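PDB 3IUZ: putative glyoxalase superfamily protein from Ralstonia eutropha, which probably acts as an iron(II)-dependent dioxygenase that oxidises and decarboxylates 2-oxoadipate to 2-hydroxyglutarate. Local coordinates for residues A7-A12 / A43-A48; R128-A133 / F142-F147; T177-L182 / A194-L199; F277-V282 / G300-F305. All coordinates share one frame; numbering follows the deposited sequence.

Contact 1: residues A7-A12 / A43-A48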
loop_
_atom_site.group_PDB
_atom_site.type_symbol
_atom_site.label_atom_id
_atom_site.label_comp_id
_atom_site.label_asym_id
_atom_site.label_seq_id
_atom_site.Cartn_x
_atom_site.Cartn_y
_atom_site.Cartn_z
ATOM N N ALA A 7 8.263 -2.919 18.160
ATOM C CA ALA A 7 9.680 -2.872 17.852
ATOM C C ALA A 7 10.199 -4.297 17.565
ATOM O O ALA A 7 11.001 -4.514 16.651
ATOM C CB ALA A 7 10.464 -2.185 18.998
ATOM N N THR A 8 9.795 -5.253 18.374
ATOM C CA THR A 8 10.216 -6.659 18.188
ATOM C C THR A 8 9.700 -7.232 16.871
ATOM O O THR A 8 10.452 -7.848 16.107
ATOM C CB THR A 8 9.729 -7.535 19.324
ATOM O OG1 THR A 8 10.201 -6.974 20.545
ATOM C CG2 THR A 8 10.266 -9.034 19.210
ATOM N N LEU A 9 8.427 -6.980 16.573
ATOM C CA LEU A 9 7.849 -7.408 15.306
ATOM C C LEU A 9 8.616 -6.811 14.106
ATOM O O LEU A 9 8.864 -7.510 13.119
ATOM C CB LEU A 9 6.356 -7.008 15.239
ATOM C CG LEU A 9 5.430 -7.673 16.254
ATOM C CD1 LEU A 9 4.043 -6.972 16.266
ATOM C CD2 LEU A 9 5.313 -9.220 15.929
ATOM N N LEU A 10 8.953 -5.531 14.189
ATOM C CA LEU A 10 9.735 -4.834 13.155
ATOM C C LEU A 10 11.137 -5.422 13.007
ATOM O O LEU A 10 11.594 -5.777 11.902
ATOM C CB LEU A 10 9.851 -3.318 13.480
ATOM C CG LEU A 10 8.580 -2.479 13.261
ATOM C CD1 LEU A 10 8.836 -0.967 13.342
ATOM C CD2 LEU A 10 7.963 -2.795 11.948
ATOM N N SER A 11 11.778 -5.590 14.131
ATOM C CA SER A 11 13.176 -6.020 14.187
ATOM C C SER A 11 13.381 -7.394 13.561
ATOM O O SER A 11 14.356 -7.602 12.873
ATOM C CB SER A 11 13.674 -5.992 15.642
ATOM O OG SER A 11 15.083 -5.942 15.646
ATOM N N ALA A 12 12.424 -8.298 13.761
ATOM C CA ALA A 12 12.460 -9.651 13.184
ATOM C C ALA A 12 12.309 -9.568 11.650
ATOM O O ALA A 12 12.762 -10.423 10.930
ATOM C CB ALA A 12 11.361 -10.521 13.775
ATOM N N ALA A 43 -4.047 -5.620 16.545
ATOM C CA ALA A 43 -3.716 -4.197 16.340
ATOM C C ALA A 43 -2.198 -3.952 16.231
ATOM O O ALA A 43 -1.715 -3.239 15.341
ATOM C CB ALA A 43 -4.274 -3.360 17.455
ATOM N N GLU A 44 -1.443 -4.478 17.182
ATOM C CA GLU A 44 0.005 -4.379 17.105
ATOM C C GLU A 44 0.568 -4.984 15.796
ATOM O O GLU A 44 1.472 -4.402 15.167
ATOM C CB GLU A 44 0.643 -5.078 18.291
ATOM C CG GLU A 44 0.354 -4.391 19.643
ATOM C CD GLU A 44 0.768 -5.187 20.860
ATOM O OE1 GLU A 44 1.060 -6.409 20.751
ATOM O OE2 GLU A 44 0.805 -4.576 21.950
ATOM N N ILE A 45 0.054 -6.154 15.416
ATOM C CA ILE A 45 0.537 -6.811 14.234
ATOM C C ILE A 45 0.198 -5.976 13.004
ATOM O O ILE A 45 1.037 -5.818 12.082
ATOM C CB ILE A 45 -0.004 -8.260 14.125
ATOM C CG1 ILE A 45 0.687 -9.124 15.178
ATOM C CG2 ILE A 45 0.197 -8.858 12.716
ATOM C CD1 ILE A 45 -0.132 -10.442 15.550
ATOM N N ALA A 46 -1.029 -5.458 12.969
ATOM C CA ALA A 46 -1.465 -4.669 11.821
ATOM C C ALA A 46 -0.614 -3.413 11.657
ATOM O O ALA A 46 -0.210 -3.060 10.532
ATOM C CB ALA A 46 -2.942 -4.308 11.931
ATOM N N GLN A 47 -0.351 -2.740 12.767
ATOM C CA GLN A 47 0.484 -1.544 12.788
ATOM C C GLN A 47 1.934 -1.875 12.361
ATOM O O GLN A 47 2.490 -1.165 11.477
ATOM C CB GLN A 47 0.442 -0.889 14.158
ATOM C CG GLN A 47 1.376 0.295 14.352
ATOM C CD GLN A 47 1.028 1.454 13.520
ATOM O OE1 GLN A 47 -0.112 1.611 13.076
ATOM N NE2 GLN A 47 2.023 2.325 13.301
ATOM N N ALA A 48 2.487 -2.979 12.885
ATOM C CA ALA A 48 3.864 -3.392 12.500
ATOM C C ALA A 48 3.926 -3.766 11.048
ATOM O O ALA A 48 4.868 -3.295 10.355
ATOM C CB ALA A 48 4.420 -4.474 13.346
#
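Leu9 and Ala48 meet where two helices of a packed group, 4-14 and 42-60, pack at an angle of 43° between their N-to-C directions, with the segment axes 9.5 Å apart. The CA-CB bonds of both residues point across the gap, and Leu9 CB lies 3.7 Å from Ala48 CB, methylene against methyl. With CG beside the backbone N (chi1 -64°), Leu9 extends its CD1 branch past this methyl towards the preceding turn of the partner helix. There Leu9 CD1 comes within 3.8 Å of the Glu44 carbonyl O and 4.1 Å of Ile45 CG1, so one branch rests on Ala48, Glu44 and Ile45 together. The other branch, CD2, turns away from helix 42-60 towards Ala194 of helix 190-200, whose Ile197 also touches Ala48. Leu9 thus lies at a junction of three helices. No hydrogen bond crosses the contact; the carboxylate of Glu44 is occupied outside it, where OE1 accepts from Thr41 N and Asn5 ND2. Leu10 also touches Leu23 of helix 16-25 and Met51 one turn further along helix 42-60. Leu10 CD2 reaches Ala48 from another side than Leu9 does, 3.5 Å from its carbonyl O and 4.2 Å from its CB.

Contact 2: residues R128-A133 / F142-F147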
loop_
_atom_site.group_PDB
_atom_site.type_symbol
_atom_site.label_atom_id
_atom_site.label_comp_id
_atom_site.label_asym_id
_atom_site.label_seq_id
_atom_site.Cartn_x
_atom_site.Cartn_y
_atom_site.Cartn_z
ATOM N N ARG A 128 -11.996 1.320 -2.557
ATOM C CA ARG A 128 -12.615 1.066 -1.241
ATOM C C ARG A 128 -11.584 1.298 -0.157
ATOM O O ARG A 128 -10.418 0.916 -0.290
ATOM C CB ARG A 128 -13.128 -0.362 -1.158
ATOM C CG ARG A 128 -14.226 -0.663 -2.133
ATOM C CD ARG A 128 -14.836 -2.065 -1.985
ATOM N NE ARG A 128 -15.882 -2.366 -3.001
ATOM C CZ ARG A 128 -15.663 -2.822 -4.234
ATOM N NH1 ARG A 128 -14.436 -2.984 -4.704
ATOM N NH2 ARG A 128 -16.693 -3.108 -5.021
ATOM N N SER A 129 -11.993 1.905 0.938
ATOM C CA SER A 129 -11.088 2.085 2.063
ATOM C C SER A 129 -11.410 1.103 3.183
ATOM O O SER A 129 -12.585 0.717 3.375
ATOM C CB SER A 129 -11.161 3.512 2.569
ATOM O OG SER A 129 -12.463 3.760 3.098
ATOM N N TYR A 130 -10.353 0.692 3.871
ATOM C CA TYR A 130 -10.371 -0.259 5.006
ATOM C C TYR A 130 -9.709 0.391 6.212
ATOM O O TYR A 130 -8.539 0.803 6.164
ATOM C CB TYR A 130 -9.635 -1.574 4.613
ATOM C CG TYR A 130 -10.475 -2.303 3.632
ATOM C CD1 TYR A 130 -11.543 -3.069 4.072
ATOM C CD2 TYR A 130 -10.356 -2.047 2.251
ATOM C CE1 TYR A 130 -12.409 -3.707 3.167
ATOM C CE2 TYR A 130 -11.203 -2.640 1.339
ATOM C CZ TYR A 130 -12.236 -3.474 1.795
ATOM O OH TYR A 130 -13.096 -4.024 0.891
ATOM N N ALA A 131 -10.452 0.460 7.318
ATOM C CA ALA A 131 -9.936 1.013 8.568
ATOM C C ALA A 131 -9.925 -0.047 9.620
ATOM O O ALA A 131 -10.821 -0.895 9.683
ATOM C CB ALA A 131 -10.810 2.213 9.071
ATOM N N HIS A 132 -8.955 0.059 10.502
ATOM C CA HIS A 132 -8.789 -0.934 11.547
ATOM C C HIS A 132 -9.767 -0.744 12.695
ATOM O O HIS A 132 -9.847 0.340 13.303
ATOM C CB HIS A 132 -7.353 -0.975 12.046
ATOM C CG HIS A 132 -7.026 -2.270 12.687
ATOM N ND1 HIS A 132 -7.384 -2.546 13.989
ATOM C CD2 HIS A 132 -6.444 -3.399 12.200
ATOM C CE1 HIS A 132 -7.036 -3.792 14.280
ATOM N NE2 HIS A 132 -6.430 -4.324 13.224
ATOM N N ALA A 133 -10.484 -1.813 13.023
ATOM C CA ALA A 133 -11.558 -1.740 14.039
ATOM C C ALA A 133 -11.016 -1.338 15.407
ATOM O O ALA A 133 -11.755 -0.815 16.196
ATOM C CB ALA A 133 -12.315 -3.091 14.146
ATOM N N PHE A 142 -6.078 1.111 4.550
ATOM C CA PHE A 142 -5.726 0.572 3.246
ATOM C C PHE A 142 -6.741 1.085 2.261
ATOM O O PHE A 142 -7.983 1.015 2.503
ATOM C CB PHE A 142 -5.761 -0.941 3.234
ATOM C CG PHE A 142 -4.531 -1.579 3.794
ATOM C CD1 PHE A 142 -4.337 -1.682 5.160
ATOM C CD2 PHE A 142 -3.531 -2.023 2.942
ATOM C CE1 PHE A 142 -3.168 -2.251 5.675
ATOM C CE2 PHE A 142 -2.374 -2.591 3.432
ATOM C CZ PHE A 142 -2.168 -2.715 4.779
ATOM N N PHE A 143 -6.258 1.574 1.120
ATOM C CA PHE A 143 -7.150 1.963 0.039
ATOM C C PHE A 143 -6.893 0.950 -1.067
ATOM O O PHE A 143 -5.776 0.846 -1.537
ATOM C CB PHE A 143 -6.902 3.402 -0.409
ATOM C CG PHE A 143 -7.996 3.936 -1.284
ATOM C CD1 PHE A 143 -8.025 3.643 -2.642
ATOM C CD2 PHE A 143 -9.015 4.702 -0.762
ATOM C CE1 PHE A 143 -9.031 4.146 -3.457
ATOM C CE2 PHE A 143 -10.019 5.189 -1.572
ATOM C CZ PHE A 143 -10.040 4.905 -2.909
ATOM N N VAL A 144 -7.894 0.139 -1.395
ATOM C CA VAL A 144 -7.713 -0.920 -2.370
ATOM C C VAL A 144 -8.599 -0.639 -3.535
ATOM O O VAL A 144 -9.827 -0.534 -3.385
ATOM C CB VAL A 144 -8.072 -2.303 -1.788
ATOM C CG1 VAL A 144 -7.798 -3.399 -2.869
ATOM C CG2 VAL A 144 -7.245 -2.541 -0.480
ATOM N N SER A 145 -7.977 -0.510 -4.689
ATOM C CA SER A 145 -8.681 -0.293 -5.933
ATOM C C SER A 145 -8.702 -1.521 -6.802
ATOM O O SER A 145 -7.770 -2.344 -6.770
ATOM C CB SER A 145 -8.029 0.864 -6.676
ATOM O OG SER A 145 -8.349 2.072 -6.010
ATOM N N GLU A 146 -9.783 -1.641 -7.558
ATOM C CA GLU A 146 -9.969 -2.670 -8.551
ATOM C C GLU A 146 -10.070 -2.050 -9.931
ATOM O O GLU A 146 -10.922 -1.158 -10.193
ATOM C CB GLU A 146 -11.269 -3.431 -8.337
ATOM C CG GLU A 146 -11.430 -4.102 -6.999
ATOM C CD GLU A 146 -12.725 -4.894 -6.930
ATOM O OE1 GLU A 146 -13.832 -4.326 -7.203
ATOM O OE2 GLU A 146 -12.603 -6.071 -6.554
ATOM N N PHE A 147 -9.244 -2.550 -10.839
ATOM C CA PHE A 147 -9.357 -2.185 -12.256
ATOM C C PHE A 147 -10.370 -3.076 -13.018
ATOM O O PHE A 147 -10.368 -4.313 -12.881
ATOM C CB PHE A 147 -7.976 -2.225 -12.955
ATOM C CG PHE A 147 -8.056 -1.773 -14.349
ATOM C CD1 PHE A 147 -8.126 -0.444 -14.632
ATOM C CD2 PHE A 147 -8.192 -2.695 -15.388
ATOM C CE1 PHE A 147 -8.299 -0.022 -15.919
ATOM C CE2 PHE A 147 -8.360 -2.245 -16.697
ATOM C CZ PHE A 147 -8.416 -0.921 -16.927
HETATM O O HOH W 1 -11.824 -2.497 -3.764
HETATM O O HOH W 2 -16.380 -4.523 -7.501
#
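Arg128 and Val144 form a hydrogen-bonded pair in the antiparallel hairpin of strands 125-132 and 141-147, and Tyr130 with Phe142 forms the next one. Four backbone bonds join these pairs, the shortest being Tyr130 N to Phe142 O at 2.8 Å. At the non-hydrogen-bonded pair between them, the CA of Ser129 approaches Phe142 O at 3.3 Å and that of Phe143 approaches Arg128 O, both as CA-H...O contacts.

Charge adds a further tie. Arg128, extended from CG to NE, brings NH1 within 2.9 Å of Glu146 OE1 in a salt bridge whose hydrogen bond is nearly straight (167°). The carboxylate oxygen lies in the guanidinium plane, yet NH1 approaches it from above the carboxylate plane, the two planes being 86° apart. One water links NH1 to Val144 O and another links NH2 to Glu146 OE1, while OE2 accepts from Glu100 N.

Apolar contacts are lighter: Tyr130 CD2 meets Val144 CG2 at 4.2 Å. On the other face of the sheet, Arg128 O sits over one face of the Phe143 ring, offset toward its rim.

In the mixed sheet, strand 112-120 flanks the hairpin beside 125-132 and strand 80-87 beside 141-147; helix 42-60 packs against His132 and Phe142.

Contact 3: residues T177-L182 / A194-L199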
loop_
_atom_site.group_PDB
_atom_site.type_symbol
_atom_site.label_atom_id
_atom_site.label_comp_id
_atom_site.label_asym_id
_atom_site.label_seq_id
_atom_site.Cartn_x
_atom_site.Cartn_y
_atom_site.Cartn_z
ATOM N N THR A 177 -2.829 -20.011 8.031
ATOM C CA THR A 177 -2.894 -20.596 9.356
ATOM C C THR A 177 -2.789 -19.538 10.454
ATOM O O THR A 177 -3.631 -19.472 11.402
ATOM C CB THR A 177 -1.749 -21.620 9.545
ATOM O OG1 THR A 177 -1.901 -22.677 8.579
ATOM C CG2 THR A 177 -1.749 -22.192 10.984
ATOM N N LEU A 178 -1.800 -18.654 10.323
ATOM C CA LEU A 178 -1.513 -17.672 11.388
ATOM C C LEU A 178 -2.561 -16.539 11.404
ATOM O O LEU A 178 -2.966 -16.069 12.474
ATOM C CB LEU A 178 -0.073 -17.106 11.232
ATOM C CG LEU A 178 1.052 -18.140 11.502
ATOM C CD1 LEU A 178 2.486 -17.567 11.219
ATOM C CD2 LEU A 178 0.938 -18.650 12.965
ATOM N N LEU A 179 -2.978 -16.136 10.208
ATOM C CA LEU A 179 -4.028 -15.146 10.027
ATOM C C LEU A 179 -5.337 -15.524 10.749
ATOM O O LEU A 179 -5.928 -14.730 11.466
ATOM C CB LEU A 179 -4.284 -15.022 8.531
ATOM C CG LEU A 179 -4.771 -13.697 8.005
ATOM C CD1 LEU A 179 -4.001 -12.579 8.699
ATOM C CD2 LEU A 179 -4.614 -13.725 6.439
ATOM N N TRP A 180 -5.787 -16.770 10.561
ATOM C CA TRP A 180 -7.031 -17.232 11.144
ATOM C C TRP A 180 -6.927 -17.619 12.624
ATOM O O TRP A 180 -7.936 -17.491 13.336
ATOM C CB TRP A 180 -7.661 -18.296 10.215
ATOM C CG TRP A 180 -8.063 -17.587 8.984
ATOM C CD1 TRP A 180 -7.387 -17.511 7.788
ATOM C CD2 TRP A 180 -9.142 -16.651 8.881
ATOM N NE1 TRP A 180 -8.025 -16.647 6.951
ATOM C CE2 TRP A 180 -9.098 -16.102 7.595
ATOM C CE3 TRP A 180 -10.146 -16.230 9.760
ATOM C CZ2 TRP A 180 -10.024 -15.143 7.157
ATOM C CZ3 TRP A 180 -11.057 -15.271 9.326
ATOM C CH2 TRP A 180 -11.005 -14.778 8.005
ATOM N N GLN A 181 -5.740 -18.023 13.112
ATOM C CA GLN A 181 -5.482 -18.110 14.562
ATOM C C GLN A 181 -5.625 -16.716 15.198
ATOM O O GLN A 181 -6.198 -16.568 16.284
ATOM C CB GLN A 181 -4.068 -18.664 14.865
ATOM C CG GLN A 181 -4.006 -20.176 14.462
ATOM C CD GLN A 181 -2.688 -20.826 14.731
ATOM O OE1 GLN A 181 -1.791 -20.216 15.347
ATOM N NE2 GLN A 181 -2.552 -22.066 14.266
ATOM N N LEU A 182 -5.083 -15.716 14.507
ATOM C CA LEU A 182 -5.081 -14.337 14.973
ATOM C C LEU A 182 -6.515 -13.839 15.028
ATOM O O LEU A 182 -6.893 -13.235 16.011
ATOM C CB LEU A 182 -4.251 -13.434 14.056
ATOM C CG LEU A 182 -4.183 -11.941 14.409
ATOM C CD1 LEU A 182 -3.648 -11.700 15.821
ATOM C CD2 LEU A 182 -3.337 -11.187 13.359
ATOM N N ALA A 194 5.526 -11.968 14.133
ATOM C CA ALA A 194 6.673 -11.574 13.332
ATOM C C ALA A 194 6.739 -12.476 12.099
ATOM O O ALA A 194 7.014 -11.985 10.996
ATOM C CB ALA A 194 7.994 -11.681 14.142
ATOM N N GLU A 195 6.470 -13.776 12.284
ATOM C CA GLU A 195 6.477 -14.708 11.153
ATOM C C GLU A 195 5.364 -14.354 10.188
ATOM O O GLU A 195 5.599 -14.263 8.969
ATOM C CB GLU A 195 6.328 -16.152 11.627
ATOM C CG GLU A 195 6.279 -17.164 10.494
ATOM C CD GLU A 195 6.063 -18.588 10.989
ATOM O OE1 GLU A 195 5.967 -18.841 12.237
ATOM O OE2 GLU A 195 5.996 -19.464 10.119
ATOM N N LEU A 196 4.161 -14.100 10.708
ATOM C CA LEU A 196 3.027 -13.699 9.820
ATOM C C LEU A 196 3.339 -12.470 8.991
ATOM O O LEU A 196 3.083 -12.422 7.766
ATOM C CB LEU A 196 1.747 -13.468 10.640
ATOM C CG LEU A 196 0.540 -12.974 9.891
ATOM C CD1 LEU A 196 0.170 -13.939 8.772
ATOM C CD2 LEU A 196 -0.677 -12.712 10.883
ATOM N N ILE A 197 3.903 -11.451 9.636
ATOM C CA ILE A 197 4.244 -10.222 8.903
ATOM C C ILE A 197 5.191 -10.555 7.737
ATOM O O ILE A 197 4.998 -10.098 6.609
ATOM C CB ILE A 197 4.847 -9.157 9.837
ATOM C CG1 ILE A 197 3.784 -8.643 10.782
ATOM C CG2 ILE A 197 5.542 -8.025 9.037
ATOM C CD1 ILE A 197 4.396 -7.901 12.037
ATOM N N GLY A 198 6.198 -11.358 8.012
ATOM C CA GLY A 198 7.162 -11.770 6.981
ATOM C C GLY A 198 6.493 -12.448 5.788
ATOM O O GLY A 198 6.944 -12.316 4.662
ATOM N N LEU A 199 5.416 -13.183 6.057
ATOM C CA LEU A 199 4.737 -13.959 5.028
ATOM C C LEU A 199 3.764 -13.096 4.304
ATOM O O LEU A 199 3.460 -13.371 3.137
ATOM C CB LEU A 199 3.988 -15.145 5.619
ATOM C CG LEU A 199 4.868 -16.268 6.194
ATOM C CD1 LEU A 199 3.976 -17.250 7.021
ATOM C CD2 LEU A 199 5.597 -16.955 5.029
#
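Two consecutive helices, 173-185 and 190-200, pack against each other across a link that contains the short strand 187-188, and Leu178 and Leu196 face each other between them. Their N-to-C directions differ by 128°, and the segment axes approach to 9.9 Å. Both leucines direct their CA-CB bonds into the interface. Leu196, with CG anti to its backbone N (chi1 176°), reaches across and divides its two methyls between different neighbours: Leu196 CD1 lies 4.0 Å from Leu178 CB, whereas CD2 turns to the next residues of the opposite helix. Leu182 CD2 lies 3.9 Å from Leu196 CD2, the two side chains crossing at about a right angle. Leu179 touches the same methyl in one of its two modelled conformers, so that contact is doubtful.

Leu178 takes the other leucine shape, its CG beside the backbone N (chi1 -68°), and sends CD1 to the Glu195 side of the interface. The same methyl makes a looser contact with Leu199 CD1, one turn on. No hydrogen bond crosses between the segments. Leu182 continues the apolar packing onto Ile45 of helix 42-60 and Leu110 of helix 101-110. At the rim, Glu195 is extended, and its OE2 forms a salt bridge with Arg174, from the first turn of helix 173-185. The Glu195 chain passes across the end of Leu178 at about a right angle, with Leu178 CD1 3.7 Å from Glu195 CD.

Contact 4: residues F277-V282 / G300-F305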
loop_
_atom_site.group_PDB
_atom_site.type_symbol
_atom_site.label_atom_id
_atom_site.label_comp_id
_atom_site.label_asym_id
_atom_site.label_seq_id
_atom_site.Cartn_x
_atom_site.Cartn_y
_atom_site.Cartn_z
ATOM N N PHE A 277 4.217 14.303 -3.959
ATOM C CA PHE A 277 5.328 14.286 -4.899
ATOM C C PHE A 277 4.935 13.495 -6.126
ATOM O O PHE A 277 4.139 12.558 -6.054
ATOM C CB PHE A 277 6.573 13.632 -4.325
ATOM C CG PHE A 277 7.155 14.370 -3.176
ATOM C CD1 PHE A 277 7.863 15.539 -3.367
ATOM C CD2 PHE A 277 7.044 13.886 -1.895
ATOM C CE1 PHE A 277 8.412 16.217 -2.315
ATOM C CE2 PHE A 277 7.593 14.579 -0.814
ATOM C CZ PHE A 277 8.269 15.741 -1.027
ATOM N N ARG A 278 5.496 13.876 -7.275
ATOM C CA ARG A 278 5.342 13.045 -8.467
ATOM C C ARG A 278 6.020 11.696 -8.213
ATOM O O ARG A 278 6.917 11.568 -7.359
ATOM C CB ARG A 278 5.908 13.748 -9.718
ATOM C CG ARG A 278 5.034 14.903 -10.224
ATOM C CD ARG A 278 5.795 16.000 -10.954
ATOM N NE ARG A 278 4.939 17.144 -11.332
ATOM C CZ ARG A 278 5.174 18.428 -11.024
ATOM N NH1 ARG A 278 6.267 18.806 -10.355
ATOM N NH2 ARG A 278 4.334 19.360 -11.427
ATOM N N ALA A 279 5.586 10.703 -8.965
ATOM C CA ALA A 279 6.108 9.363 -8.854
ATOM C C ALA A 279 7.519 9.285 -9.397
ATOM O O ALA A 279 7.853 9.848 -10.430
ATOM C CB ALA A 279 5.187 8.324 -9.585
ATOM N N ASP A 280 8.340 8.556 -8.689
ATOM C CA ASP A 280 9.695 8.304 -9.103
ATOM C C ASP A 280 9.704 7.232 -10.194
ATOM O O ASP A 280 9.002 6.243 -10.078
ATOM C CB ASP A 280 10.462 7.833 -7.849
ATOM C CG ASP A 280 10.674 8.971 -6.859
ATOM O OD1 ASP A 280 11.269 10.010 -7.276
ATOM O OD2 ASP A 280 10.248 8.849 -5.698
ATOM N N THR A 281 10.516 7.424 -11.239
ATOM C CA THR A 281 10.610 6.502 -12.324
ATOM C C THR A 281 11.373 5.256 -11.906
ATOM O O THR A 281 12.308 5.362 -11.153
ATOM C CB THR A 281 11.321 7.214 -13.481
ATOM O OG1 THR A 281 10.533 8.363 -13.822
ATOM C CG2 THR A 281 11.471 6.349 -14.682
ATOM N N VAL A 282 10.982 4.088 -12.405
ATOM C CA VAL A 282 11.639 2.826 -12.042
ATOM C C VAL A 282 11.986 2.061 -13.290
ATOM O O VAL A 282 11.355 2.227 -14.312
ATOM C CB VAL A 282 10.735 1.939 -11.104
ATOM C CG1 VAL A 282 10.569 2.585 -9.763
ATOM C CG2 VAL A 282 9.350 1.702 -11.731
ATOM N N GLY A 300 6.813 4.667 -11.210
ATOM C CA GLY A 300 6.770 3.799 -10.078
ATOM C C GLY A 300 5.696 4.345 -9.138
ATOM O O GLY A 300 4.606 4.750 -9.544
ATOM N N SER A 301 6.043 4.390 -7.890
ATOM C CA SER A 301 5.118 4.805 -6.833
ATOM C C SER A 301 5.478 6.191 -6.313
ATOM O O SER A 301 6.509 6.760 -6.703
ATOM C CB SER A 301 5.208 3.759 -5.738
ATOM O OG SER A 301 4.745 2.514 -6.247
ATOM N N PHE A 302 4.668 6.739 -5.409
ATOM C CA PHE A 302 4.837 8.117 -4.920
ATOM C C PHE A 302 4.531 8.250 -3.427
ATOM O O PHE A 302 4.002 7.306 -2.781
ATOM C CB PHE A 302 4.057 9.166 -5.758
ATOM C CG PHE A 302 2.536 9.047 -5.747
ATOM C CD1 PHE A 302 1.884 8.252 -6.669
ATOM C CD2 PHE A 302 1.765 9.763 -4.837
ATOM C CE1 PHE A 302 0.511 8.181 -6.722
ATOM C CE2 PHE A 302 0.378 9.671 -4.848
ATOM C CZ PHE A 302 -0.257 8.886 -5.814
ATOM N N TYR A 303 4.955 9.378 -2.870
ATOM C CA TYR A 303 4.745 9.743 -1.464
ATOM C C TYR A 303 3.812 10.924 -1.452
ATOM O O TYR A 303 4.041 11.919 -2.140
ATOM C CB TYR A 303 6.071 10.122 -0.817
ATOM C CG TYR A 303 6.075 10.230 0.698
ATOM C CD1 TYR A 303 5.714 11.408 1.338
ATOM C CD2 TYR A 303 6.531 9.191 1.479
ATOM C CE1 TYR A 303 5.742 11.520 2.712
ATOM C CE2 TYR A 303 6.604 9.311 2.859
ATOM C CZ TYR A 303 6.202 10.448 3.469
ATOM O OH TYR A 303 6.236 10.541 4.852
ATOM N N GLU A 304 2.762 10.818 -0.646
ATOM C CA GLU A 304 1.671 11.752 -0.641
ATOM C C GLU A 304 1.430 12.303 0.766
ATOM O O GLU A 304 1.735 11.653 1.764
ATOM C CB GLU A 304 0.396 11.039 -1.142
ATOM C CG GLU A 304 -0.923 11.868 -1.072
ATOM C CD GLU A 304 -2.103 11.064 -1.585
ATOM O OE1 GLU A 304 -2.703 10.286 -0.813
ATOM O OE2 GLU A 304 -2.379 11.182 -2.785
ATOM N N PHE A 305 0.884 13.500 0.813
ATOM C CA PHE A 305 0.548 14.172 2.047
ATOM C C PHE A 305 -0.958 14.398 2.122
ATOM O O PHE A 305 -1.617 14.659 1.110
ATOM C CB PHE A 305 1.217 15.536 2.121
ATOM C CG PHE A 305 2.694 15.475 2.103
ATOM C CD1 PHE A 305 3.400 15.093 3.211
ATOM C CD2 PHE A 305 3.392 15.769 0.955
ATOM C CE1 PHE A 305 4.787 15.017 3.202
ATOM C CE2 PHE A 305 4.794 15.710 0.973
ATOM C CZ PHE A 305 5.461 15.326 2.103
HETATM O O HOH W 3 7.349 10.263 -4.856
#
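Gly300 begins the run against residues 277-282, which lead into the first strand of the hairpin 281-287/293-306. Its N donates to Asp280 O at 2.9 Å, a bent bond of 135° at the hydrogen, and Val282 CG2 packs 3.7 Å from the Gly300 CA. The two segments are close here, the backbone of Gly300 being packed directly against Val282 and the Asp280 carbonyl. Ser301 turns its side chain away, its OG bonded to Phe236 O, but offers its carbonyl to Asp280 N at 3.2 Å; the CA of Ala279 also approaches that oxygen. Phe302 faces residues 277-282 with its CB, while its ring leads away from them to stack on His238. The Phe302 CB lies 3.4 Å from Phe277 O, a buried carbonyl with no hydrogen-bonding partner in the model. At Tyr303 the backbone is used twice: its O accepts from Phe277 N at 3.0 Å, and its N donates to a water that in turn donates to Arg278 O. Tyr303 and Phe277 run side by side in the same direction, with Phe277 CD2 4.0 Å from Tyr303 CB, and the phenol OH bonds Asp241. Phe305 closes the run, its CE2 3.5 Å from Phe277 CE2; these rings meet obliquely, with planes at 61°.

Strand 238-242 pairs with 293-306 through Phe302 and Glu304, while helix 62-73 packs on Phe277 and Tyr303 and helix 42-60 on Ser301 and Tyr303.

How the contacts relate
The four contacts follow one another along the chain without overlap. Contacts 1 and 3, with centres 12 Å apart, belong to one group of packed helices: helix 190-200 touches both 4-14 and 42-60, and Ile45 of contact 1 meets Leu182 of contact 3. Contact 2 lies in the mixed sheet, its centre 21 Å from that of contact 1, and the two meet where Ala46 packs on His132. Contact 4 reaches the same sheet, 19 Å from contact 2 between centres, and lies across the chain's centre from contact 3, with centres about 30 Å apart. Helix 42-60 carries half of contact 1 and packs against contacts 2, 3 and 4, connecting these helices to the sheet of this glyoxalase-clan protein.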